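Local coordinates for putative uncharacterized protein (Pyrococcus abyssi virus 1, PDB 4HR1), which is of unknown function but folds as a helical bundle and pairs with a second protein chain in its assembly, at residues Phe22-Met27 with Glu38-Leu43; Ser14-Ala19 with Glu45-Ile50; Val99-Gly104 with Leu109-Tyr114; Asn55-Ala60 with Asn68-Asp73. All blocks are in the same frame, centred on the assembly; numbering follows the deposited sequence.

Interaction 1 (Phe22-Met27 with Glu38-Leu43)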
# COMPACT_ATOMS: atom_id res chain seq x y z
N PHE A 22 -8.67 4.87 -5.82
CA PHE A 22 -9.12 5.80 -6.87
C PHE A 22 -10.46 5.36 -7.45
O PHE A 22 -11.39 6.18 -7.48
CB PHE A 22 -8.06 5.91 -7.97
CG PHE A 22 -8.32 6.95 -9.04
CD1 PHE A 22 -9.09 6.65 -10.15
CD2 PHE A 22 -7.74 8.21 -8.95
CE1 PHE A 22 -9.31 7.60 -11.15
CE2 PHE A 22 -7.95 9.15 -9.96
CZ PHE A 22 -8.72 8.84 -11.06
N LEU A 23 -10.57 4.08 -7.87
CA LEU A 23 -11.79 3.48 -8.44
C LEU A 23 -12.97 3.53 -7.48
O LEU A 23 -14.08 3.87 -7.90
CB LEU A 23 -11.54 2.02 -8.83
CG LEU A 23 -11.20 1.76 -10.26
CD1 LEU A 23 -10.18 0.67 -10.35
CD2 LEU A 23 -12.45 1.41 -11.06
N LYS A 24 -12.72 3.16 -6.19
CA LYS A 24 -13.69 3.15 -5.09
C LYS A 24 -14.31 4.55 -4.95
O LYS A 24 -15.54 4.68 -4.97
CB LYS A 24 -12.97 2.76 -3.78
CG LYS A 24 -13.69 1.68 -2.97
CD LYS A 24 -12.90 0.37 -2.94
CE LYS A 24 -12.36 0.03 -1.57
NZ LYS A 24 -11.07 0.73 -1.28
N GLY A 25 -13.44 5.57 -4.90
CA GLY A 25 -13.79 6.98 -4.80
C GLY A 25 -14.58 7.50 -5.98
O GLY A 25 -15.57 8.23 -5.78
N TYR A 26 -14.18 7.12 -7.21
CA TYR A 26 -14.88 7.51 -8.44
C TYR A 26 -16.31 6.97 -8.40
O TYR A 26 -17.24 7.68 -8.77
CB TYR A 26 -14.14 7.01 -9.70
CG TYR A 26 -14.95 7.11 -10.97
CD1 TYR A 26 -15.17 8.34 -11.58
CD2 TYR A 26 -15.55 5.99 -11.53
CE1 TYR A 26 -15.92 8.45 -12.75
CE2 TYR A 26 -16.32 6.09 -12.69
CZ TYR A 26 -16.50 7.32 -13.30
OH TYR A 26 -17.25 7.43 -14.45
N MSE A 27 -16.45 5.71 -7.94
CA MSE A 27 -17.71 4.98 -7.84
C MSE A 27 -18.66 5.54 -6.80
O MSE A 27 -19.86 5.55 -7.05
CB MSE A 27 -17.45 3.50 -7.59
CG MSE A 27 -16.89 2.82 -8.82
SE MSE A 27 -16.76 0.90 -8.66
CE MSE A 27 -16.41 0.53 -10.51
N GLU A 38 -18.56 -4.98 -7.02
CA GLU A 38 -18.21 -6.37 -6.78
C GLU A 38 -16.89 -6.66 -7.48
O GLU A 38 -15.95 -7.10 -6.82
CB GLU A 38 -19.33 -7.31 -7.30
CG GLU A 38 -19.35 -8.70 -6.68
CD GLU A 38 -20.59 -9.00 -5.85
OE1 GLU A 38 -21.70 -9.05 -6.43
OE2 GLU A 38 -20.45 -9.18 -4.62
N GLN A 39 -16.80 -6.34 -8.81
CA GLN A 39 -15.61 -6.51 -9.67
C GLN A 39 -14.37 -5.85 -9.07
O GLN A 39 -13.29 -6.45 -9.09
CB GLN A 39 -15.86 -5.93 -11.08
CG GLN A 39 -16.90 -6.69 -11.93
CD GLN A 39 -17.29 -5.95 -13.21
OE1 GLN A 39 -17.28 -6.52 -14.31
NE2 GLN A 39 -17.66 -4.68 -13.11
N VAL A 40 -14.53 -4.63 -8.50
CA VAL A 40 -13.45 -3.85 -7.87
C VAL A 40 -12.99 -4.57 -6.60
O VAL A 40 -11.78 -4.72 -6.39
CB VAL A 40 -13.86 -2.36 -7.63
CG1 VAL A 40 -12.84 -1.61 -6.76
CG2 VAL A 40 -14.05 -1.64 -8.96
N GLU A 41 -13.97 -5.05 -5.79
CA GLU A 41 -13.74 -5.81 -4.56
C GLU A 41 -12.95 -7.09 -4.87
O GLU A 41 -11.95 -7.36 -4.20
CB GLU A 41 -15.08 -6.14 -3.87
CG GLU A 41 -15.38 -5.28 -2.66
CD GLU A 41 -14.44 -5.47 -1.48
OE1 GLU A 41 -14.14 -4.45 -0.81
OE2 GLU A 41 -13.98 -6.61 -1.24
N LYS A 42 -13.34 -7.79 -5.95
CA LYS A 42 -12.67 -9.00 -6.46
C LYS A 42 -11.21 -8.69 -6.80
O LYS A 42 -10.32 -9.43 -6.39
CB LYS A 42 -13.43 -9.57 -7.67
CG LYS A 42 -14.75 -10.28 -7.31
CD LYS A 42 -14.96 -11.56 -8.14
CE LYS A 42 -16.31 -12.22 -7.92
NZ LYS A 42 -17.40 -11.47 -8.60
N LEU A 43 -10.95 -7.53 -7.46
CA LEU A 43 -9.60 -7.07 -7.79
C LEU A 43 -8.75 -6.77 -6.57
O LEU A 43 -7.60 -7.22 -6.52
CB LEU A 43 -9.61 -5.90 -8.77
CG LEU A 43 -9.89 -6.30 -10.23
CD1 LEU A 43 -10.59 -5.19 -10.98
CD2 LEU A 43 -8.63 -6.74 -10.94
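Leu23, Lys24 and Met27 of helix 5-30 close round Val40 of helix 34-63, forming one contact of an antiparallel helix pair in this helical bundle. The two short segments run at 164° to each other with their axes 10.7 Å apart, and Val40 fills the space facing Leu23 and Met27. Phe22, first in the segment, turns from this partner and packs on Leu115 of helix 109-119, so helix 5-30 serves two neighbours at once. Leu23 points toward Val40 and lays its CD2 slantwise against the CG2 methyl, 4.0 Å from Leu23 CD2 to Val40 CG2. Lys24 contributes its aliphatic stem: Lys24 CD lies 4.3 Å from Val40 CG1. Its ammonium is 6.0 Å from the neighbouring acid (Lys24 NZ to Glu41 OE1), too far for a salt bridge, though the opposite charges probably attract weakly. Tyr26 faces another way, and its hydroxyl bonds to the carbonyl of Val99. Met27, present as selenomethionine, leaves the backbone with CG anti to its carbonyl carbon (chi1 -71°) and then runs extended; the long, unbranched chain spans the gap to the valine. Val40 is the compact, beta-branched centre of the contact: CG1 meets Lys24, whereas CG2 receives both Leu23 and Met27. Met27 and Val40 run alongside each other, pointing opposite ways, with Met27 SE 3.7 Å and Met27 CE 3.6 Å from Val40 CG2.

Interaction 2 (Ser14-Ala19 with Glu45-Ile50)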
# COMPACT_ATOMS: atom_id res chain seq x y z
N SER A 14 1.76 -0.90 -4.17
CA SER A 14 1.32 0.47 -3.84
C SER A 14 0.50 1.09 -4.97
O SER A 14 -0.61 1.55 -4.69
CB SER A 14 2.50 1.36 -3.47
OG SER A 14 3.20 0.84 -2.35
N TRP A 15 0.98 1.02 -6.24
CA TRP A 15 0.24 1.54 -7.40
C TRP A 15 -1.11 0.90 -7.46
O TRP A 15 -2.12 1.60 -7.60
CB TRP A 15 0.98 1.24 -8.74
CG TRP A 15 0.47 2.06 -9.89
CD1 TRP A 15 0.96 3.26 -10.32
CD2 TRP A 15 -0.69 1.80 -10.70
NE1 TRP A 15 0.22 3.73 -11.38
CE2 TRP A 15 -0.80 2.86 -11.63
CE3 TRP A 15 -1.61 0.73 -10.78
CZ2 TRP A 15 -1.80 2.90 -12.61
CZ3 TRP A 15 -2.62 0.79 -11.74
CH2 TRP A 15 -2.72 1.87 -12.62
N LEU A 16 -1.14 -0.44 -7.39
CA LEU A 16 -2.39 -1.20 -7.48
C LEU A 16 -3.39 -0.88 -6.36
O LEU A 16 -4.58 -0.74 -6.63
CB LEU A 16 -2.10 -2.71 -7.57
CG LEU A 16 -1.48 -3.20 -8.88
CD1 LEU A 16 -1.15 -4.64 -8.80
CD2 LEU A 16 -2.41 -3.01 -10.05
N ARG A 17 -2.89 -0.66 -5.11
CA ARG A 17 -3.75 -0.30 -3.97
C ARG A 17 -4.33 1.11 -4.16
O ARG A 17 -5.56 1.28 -4.03
CB ARG A 17 -3.02 -0.44 -2.63
CG ARG A 17 -2.68 -1.90 -2.29
CD ARG A 17 -2.86 -2.19 -0.82
NE ARG A 17 -1.80 -3.05 -0.29
CZ ARG A 17 -1.90 -4.38 -0.16
NH1 ARG A 17 -2.99 -5.01 -0.57
NH2 ARG A 17 -0.89 -5.07 0.34
N THR A 18 -3.48 2.08 -4.55
CA THR A 18 -3.85 3.47 -4.82
C THR A 18 -4.86 3.53 -5.97
O THR A 18 -5.81 4.33 -5.92
CB THR A 18 -2.61 4.32 -5.09
OG1 THR A 18 -1.54 3.98 -4.18
CG2 THR A 18 -2.91 5.82 -5.05
N ALA A 19 -4.70 2.64 -6.98
CA ALA A 19 -5.59 2.52 -8.14
C ALA A 19 -6.96 2.02 -7.72
O ALA A 19 -7.96 2.45 -8.28
CB ALA A 19 -4.98 1.59 -9.18
N GLU A 45 -9.05 -8.10 -3.57
CA GLU A 45 -8.70 -9.40 -3.00
C GLU A 45 -7.56 -10.08 -3.73
O GLU A 45 -6.66 -10.58 -3.07
CB GLU A 45 -9.93 -10.32 -2.87
CG GLU A 45 -10.62 -10.22 -1.52
CD GLU A 45 -9.68 -10.27 -0.33
OE1 GLU A 45 -9.51 -9.22 0.33
OE2 GLU A 45 -9.00 -11.31 -0.15
N ARG A 46 -7.56 -10.02 -5.09
CA ARG A 46 -6.47 -10.55 -5.93
C ARG A 46 -5.14 -9.87 -5.58
O ARG A 46 -4.10 -10.54 -5.52
CB ARG A 46 -6.78 -10.37 -7.43
CG ARG A 46 -7.43 -11.58 -8.09
CD ARG A 46 -6.47 -12.35 -9.00
NE ARG A 46 -6.15 -11.63 -10.24
CZ ARG A 46 -5.19 -11.98 -11.09
NH1 ARG A 46 -4.96 -11.27 -12.18
NH2 ARG A 46 -4.44 -13.05 -10.84
N VAL A 47 -5.18 -8.55 -5.27
CA VAL A 47 -3.98 -7.79 -4.88
C VAL A 47 -3.45 -8.27 -3.52
O VAL A 47 -2.24 -8.54 -3.39
CB VAL A 47 -4.15 -6.24 -4.94
CG1 VAL A 47 -2.86 -5.52 -4.58
CG2 VAL A 47 -4.65 -5.80 -6.31
N ASP A 48 -4.37 -8.38 -2.50
CA ASP A 48 -3.98 -8.82 -1.15
C ASP A 48 -3.36 -10.23 -1.17
O ASP A 48 -2.37 -10.46 -0.47
CB ASP A 48 -5.16 -8.75 -0.16
CG ASP A 48 -5.83 -7.38 -0.02
OD1 ASP A 48 -6.98 -7.34 0.48
OD2 ASP A 48 -5.21 -6.36 -0.41
N GLU A 49 -3.89 -11.13 -2.03
CA GLU A 49 -3.37 -12.49 -2.19
C GLU A 49 -1.92 -12.49 -2.68
O GLU A 49 -1.04 -13.06 -2.03
CB GLU A 49 -4.27 -13.31 -3.13
CG GLU A 49 -5.28 -14.17 -2.39
CD GLU A 49 -6.70 -14.14 -2.92
OE1 GLU A 49 -6.89 -14.31 -4.14
OE2 GLU A 49 -7.63 -14.00 -2.09
N ILE A 50 -1.66 -11.82 -3.81
CA ILE A 50 -0.33 -11.74 -4.39
C ILE A 50 0.64 -11.00 -3.47
O ILE A 50 1.78 -11.43 -3.32
CB ILE A 50 -0.34 -11.28 -5.88
CG1 ILE A 50 1.02 -11.46 -6.57
CG2 ILE A 50 -0.88 -9.88 -6.05
CD1 ILE A 50 1.30 -12.92 -6.90
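Arg17 and Asp48 form a salt bridge across the antiparallel pair made by helices 5-30 and 34-63, beside an apolar contact between Leu16 and Val47. The charged pair is short, 2.6 Å from Arg17 NH1 to Asp48 OD2. OD2 comes to the edge of the guanidinium near its plane, although the guanidinium and carboxylate planes themselves are turned 47° apart, and the contact is made through one nitrogen and one oxygen, not as a two-pronged pair. Arginine suits the position because its chain is long enough to cross the gap: CG is anti to the carbonyl carbon (chi1 -67°), and bends at chi2 and chi3 swing the head toward the aspartate. The other carboxylate oxygen, Asp48 OD1, has a salt bridge to Lys44 on its own helix, so two cations probably stabilise the negative charge, partly opposed by the nearby carboxylate of Glu45.

The apolar part is simpler. Leu16 points at Val47 and touches it through its first side-chain carbon, Leu16 CB lying 4.2 Å from both Val47 CG1 and Val47 CG2. The fork of the valine thus straddles that carbon, and the short, branched residue fits an axis spacing of 10.5 Å. Val47 CG1 also lies 4.0 Å from Arg17 NH1, an apolar neighbour placed obliquely to the guanidinium.

Within helix 5-30, Thr18 OG1 donates to Ser14 O at 2.7 Å from above the carbonyl plane; the same oxygen accepts Thr18 N.

Among the surrounding helices, Val47 also packs on Ile88 of helix 72-98, while Trp15, on another side of helix 5-30, bonds through its indole nitrogen to Asp116 of helix 109-119.

Interaction 3 (Val99-Gly104 with Leu109-Tyr114)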
# COMPACT_ATOMS: atom_id res chain seq x y z
N VAL A 99 -16.07 1.65 -16.58
CA VAL A 99 -16.96 2.37 -15.67
C VAL A 99 -17.22 3.84 -16.00
O VAL A 99 -18.00 4.51 -15.29
CB VAL A 99 -16.68 2.06 -14.18
CG1 VAL A 99 -16.73 0.56 -13.94
CG2 VAL A 99 -15.34 2.63 -13.72
N GLY A 100 -16.65 4.31 -17.11
CA GLY A 100 -16.84 5.68 -17.59
C GLY A 100 -15.72 6.63 -17.23
O GLY A 100 -15.77 7.81 -17.60
N LEU A 101 -14.71 6.13 -16.51
CA LEU A 101 -13.51 6.87 -16.10
C LEU A 101 -12.69 7.12 -17.38
O LEU A 101 -12.64 6.25 -18.26
CB LEU A 101 -12.72 6.00 -15.10
CG LEU A 101 -11.93 6.60 -13.93
CD1 LEU A 101 -12.31 8.04 -13.60
CD2 LEU A 101 -12.04 5.72 -12.71
N ALA A 102 -12.10 8.33 -17.49
CA ALA A 102 -11.30 8.78 -18.64
C ALA A 102 -12.11 8.78 -19.97
O ALA A 102 -11.70 8.20 -20.98
CB ALA A 102 -10.03 7.95 -18.77
N GLN A 103 -13.29 9.46 -19.94
CA GLN A 103 -14.22 9.56 -21.06
C GLN A 103 -13.63 10.38 -22.19
O GLN A 103 -13.37 9.85 -23.27
CB GLN A 103 -15.57 10.13 -20.59
CG GLN A 103 -16.76 9.63 -21.40
CD GLN A 103 -17.15 8.23 -21.00
OE1 GLN A 103 -17.68 8.00 -19.91
NE2 GLN A 103 -16.89 7.27 -21.88
N GLY A 104 -13.40 11.67 -21.91
CA GLY A 104 -12.78 12.62 -22.83
C GLY A 104 -11.33 12.78 -22.45
O GLY A 104 -10.90 13.87 -22.05
N LEU A 109 -4.06 7.92 -19.63
CA LEU A 109 -2.78 8.62 -19.48
C LEU A 109 -2.68 9.61 -18.34
O LEU A 109 -1.65 9.63 -17.67
CB LEU A 109 -2.41 9.32 -20.79
CG LEU A 109 -1.34 8.65 -21.64
CD1 LEU A 109 -1.24 9.36 -22.99
CD2 LEU A 109 0.03 8.65 -20.94
N LYS A 110 -3.71 10.46 -18.15
CA LYS A 110 -3.69 11.46 -17.08
C LYS A 110 -3.88 10.81 -15.70
O LYS A 110 -3.22 11.20 -14.74
CB LYS A 110 -4.76 12.54 -17.31
CG LYS A 110 -4.60 13.38 -18.57
CD LYS A 110 -5.65 14.50 -18.60
CE LYS A 110 -5.74 15.21 -19.93
NZ LYS A 110 -6.74 16.31 -19.89
N ILE A 111 -4.82 9.83 -15.61
CA ILE A 111 -5.15 9.09 -14.40
C ILE A 111 -3.89 8.37 -13.95
O ILE A 111 -3.50 8.49 -12.79
CB ILE A 111 -6.32 8.09 -14.66
CG1 ILE A 111 -7.68 8.81 -14.75
CG2 ILE A 111 -6.34 6.96 -13.61
CD1 ILE A 111 -8.74 7.97 -15.27
N SER A 112 -3.24 7.67 -14.91
CA SER A 112 -2.01 6.91 -14.72
C SER A 112 -0.86 7.81 -14.20
O SER A 112 -0.19 7.44 -13.23
CB SER A 112 -1.63 6.18 -16.01
OG SER A 112 -0.70 5.13 -15.77
N ASP A 113 -0.68 8.99 -14.79
CA ASP A 113 0.35 9.96 -14.38
C ASP A 113 0.07 10.47 -12.94
O ASP A 113 1.01 10.55 -12.14
CB ASP A 113 0.44 11.13 -15.38
CG ASP A 113 1.21 10.87 -16.67
OD1 ASP A 113 1.45 9.67 -17.00
OD2 ASP A 113 1.53 11.85 -17.38
N TYR A 114 -1.21 10.76 -12.63
CA TYR A 114 -1.65 11.16 -11.30
C TYR A 114 -1.35 10.04 -10.28
O TYR A 114 -0.75 10.30 -9.25
CB TYR A 114 -3.15 11.51 -11.31
CG TYR A 114 -3.76 11.63 -9.93
CD1 TYR A 114 -3.42 12.69 -9.09
CD2 TYR A 114 -4.68 10.70 -9.46
CE1 TYR A 114 -3.97 12.81 -7.82
CE2 TYR A 114 -5.24 10.80 -8.20
CZ TYR A 114 -4.88 11.87 -7.37
OH TYR A 114 -5.41 11.96 -6.10
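Ile111, in the first turn of helix 109-119, sets its CD1 methyl against both Leu101 and Ala102 of the loop that follows helix 72-98. Its CG1 stands anti to the carbonyl carbon (chi1 -75°), and chi2 of 167° extends the chain, so the longer branch delivers its terminal methyl to the loop. That methyl, Ile111 CD1, lies 3.7 Å from Leu101 CG and the same 3.7 Å from Ala102 CB; the contact is made by the end of the longer branch alone. Leu101 leans across it at a slant, adding a touch of 3.9 Å from Leu101 CD1 to Ile111 CD1. Its own chi1 (-146°) is displaced from the staggered values, a feature to read cautiously at this resolution. Ala102 has positive phi and offers a single methyl, small enough for a bend in the chain.

The bend begins at Gly100, whose positive phi closes helix 72-98 in a Schellman motif; at these angles a beta carbon would press against the carbonyl O of Val99, which explains the glycine. Leu101 and Ile111 then bury themselves together: both also pack on Phe22 of helix 5-30 and Met96 of helix 72-98, so this hydrophobic cluster joins the connecting loop and the last helix to two long helices of the bundle.

Interaction 4 (Asn55-Ala60 with Asn68-Asp73)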
# COMPACT_ATOMS: atom_id res chain seq x y z
N ASN A 55 5.84 -10.97 0.88
CA ASN A 55 6.23 -10.42 2.20
C ASN A 55 7.57 -10.93 2.66
O ASN A 55 8.31 -10.22 3.36
CB ASN A 55 5.21 -10.82 3.29
CG ASN A 55 3.85 -10.18 3.20
OD1 ASN A 55 3.64 -9.16 2.52
ND2 ASN A 55 2.89 -10.76 3.93
N TRP A 56 7.87 -12.20 2.32
CA TRP A 56 9.13 -12.83 2.68
C TRP A 56 10.30 -11.99 2.17
O TRP A 56 11.23 -11.77 2.93
CB TRP A 56 9.19 -14.27 2.16
CG TRP A 56 9.13 -14.40 0.67
CD1 TRP A 56 8.02 -14.54 -0.11
CD2 TRP A 56 10.25 -14.40 -0.23
NE1 TRP A 56 8.37 -14.60 -1.44
CE2 TRP A 56 9.73 -14.49 -1.55
CE3 TRP A 56 11.64 -14.29 -0.06
CZ2 TRP A 56 10.56 -14.51 -2.67
CZ3 TRP A 56 12.46 -14.27 -1.18
CH2 TRP A 56 11.92 -14.39 -2.47
N ASP A 57 10.19 -11.44 0.92
CA ASP A 57 11.25 -10.65 0.31
C ASP A 57 11.46 -9.27 0.91
O ASP A 57 12.60 -8.78 0.94
CB ASP A 57 11.17 -10.63 -1.22
CG ASP A 57 12.49 -10.22 -1.85
OD1 ASP A 57 12.47 -9.29 -2.70
OD2 ASP A 57 13.55 -10.72 -1.41
N VAL A 58 10.39 -8.68 1.46
CA VAL A 58 10.46 -7.41 2.17
C VAL A 58 11.41 -7.59 3.37
O VAL A 58 12.35 -6.82 3.48
CB VAL A 58 9.06 -6.88 2.54
CG1 VAL A 58 9.14 -5.48 3.15
CG2 VAL A 58 8.14 -6.90 1.33
N TYR A 59 11.24 -8.68 4.18
CA TYR A 59 12.18 -8.97 5.27
C TYR A 59 13.49 -9.56 4.76
O TYR A 59 14.56 -9.08 5.17
CB TYR A 59 11.63 -9.89 6.41
CG TYR A 59 12.69 -10.18 7.46
CD1 TYR A 59 13.28 -9.14 8.19
CD2 TYR A 59 13.21 -11.46 7.62
CE1 TYR A 59 14.33 -9.38 9.07
CE2 TYR A 59 14.24 -11.72 8.54
CZ TYR A 59 14.80 -10.67 9.26
OH TYR A 59 15.84 -10.90 10.14
N ALA A 60 13.41 -10.63 3.92
CA ALA A 60 14.58 -11.34 3.39
C ALA A 60 15.67 -10.41 2.87
O ALA A 60 16.81 -10.52 3.32
CB ALA A 60 14.18 -12.36 2.34
N ASN A 68 20.96 -7.62 -2.92
CA ASN A 68 19.95 -8.32 -3.70
C ASN A 68 20.52 -9.64 -4.26
O ASN A 68 20.62 -9.84 -5.47
CB ASN A 68 19.32 -7.42 -4.76
CG ASN A 68 18.01 -7.95 -5.28
OD1 ASN A 68 16.95 -7.79 -4.66
ND2 ASN A 68 18.05 -8.59 -6.44
N LEU A 69 20.91 -10.55 -3.33
CA LEU A 69 21.47 -11.86 -3.64
C LEU A 69 20.45 -12.96 -3.29
O LEU A 69 20.48 -13.53 -2.20
CB LEU A 69 22.82 -12.07 -2.94
CG LEU A 69 24.06 -11.62 -3.73
CD1 LEU A 69 24.32 -10.12 -3.57
CD2 LEU A 69 25.29 -12.40 -3.30
N LEU A 70 19.52 -13.19 -4.24
CA LEU A 70 18.43 -14.16 -4.13
C LEU A 70 18.79 -15.49 -4.79
O LEU A 70 19.66 -15.55 -5.66
CB LEU A 70 17.14 -13.61 -4.78
CG LEU A 70 16.32 -12.64 -3.95
CD1 LEU A 70 16.62 -11.21 -4.33
CD2 LEU A 70 14.85 -12.89 -4.14
N SER A 71 18.09 -16.56 -4.39
CA SER A 71 18.27 -17.88 -4.99
C SER A 71 17.45 -17.92 -6.28
O SER A 71 16.50 -17.14 -6.45
CB SER A 71 17.84 -18.99 -4.03
OG SER A 71 16.45 -19.29 -4.14
N ASP A 72 17.83 -18.85 -7.17
CA ASP A 72 17.20 -19.11 -8.46
C ASP A 72 15.68 -19.25 -8.27
O ASP A 72 14.91 -18.55 -8.93
CB ASP A 72 17.80 -20.39 -9.06
CG ASP A 72 17.65 -20.52 -10.56
OD1 ASP A 72 18.42 -19.86 -11.29
OD2 ASP A 72 16.76 -21.29 -11.00
N ASP A 73 15.29 -20.10 -7.31
CA ASP A 73 13.90 -20.40 -6.95
C ASP A 73 13.16 -19.15 -6.43
O ASP A 73 12.02 -18.91 -6.86
CB ASP A 73 13.86 -21.55 -5.93
CG ASP A 73 14.70 -22.75 -6.35
OD1 ASP A 73 15.88 -22.83 -5.93
OD2 ASP A 73 14.19 -23.59 -7.13
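Trp56 and Asp57, neighbours on helix 34-63, receive Leu70 from the segment leading into helix 72-98. The contact converges on one methyl: Leu70 CD2 sits at the edge of the indole, near its plane, 3.7 Å from Trp56 CH2 and 4.0 Å from Trp56 CZ3. The methyl therefore meets the rim of the six-membered ring and does not lie over a face, and the two side chains cross obliquely. Trp56 reaches this posture with chi1 of 63°, its CG between the backbone N and the carbonyl carbon. One face of its indole is covered by Asp57 CB, 3.7 Å above the plane and offset toward the rim. The wide ring suits this place because it can span the gap to the incoming segment while its nitrogen remains polar: Trp56 NE1 hydrogen-bonds to Glu77 of helix 72-98.

Asp57 approaches at about a right angle to the leucine. With CG anti to the backbone N (chi1 -161°), its carboxylate projects to the same methyl, and Asp57 OD2 lies 3.7 Å from Leu70 CD2. Leucine suits this position, since its branched end touches the aromatic rim and the acid together. Right after it, Ser71 takes the N-cap position of helix 72-98, where its hydroxyl caps a backbone nitrogen.

Chemically, the leucine is held by dispersion against the tryptophan edge, while its touch with the carboxylate is mere van der Waals contact; one polar link between the two helices is the indole N-H to Glu77. The apolar methyl probably makes ionisation of the buried carboxylate somewhat less favourable.

How the interactions relate
Interactions 1 and 2 are successive contacts along one antiparallel pair, helices 5-30 and 34-63, with centres 11 Å apart; along the chain interaction 1 is nested inside the loop that interaction 2 closes. Interaction 4 follows, at the far end of helix 34-63 where the chain turns into helix 72-98, and interaction 3 comes last, linking the exit of that helix to helix 109-119. Interactions 3 and 4 lie about 35 Å apart between centres, on opposite sides of the chain's centre. Interaction 3 touches interaction 1 directly, and meets interaction 2 where Trp15 packs on Ser112. Between them they sample the junctions of all four helices of the bundle.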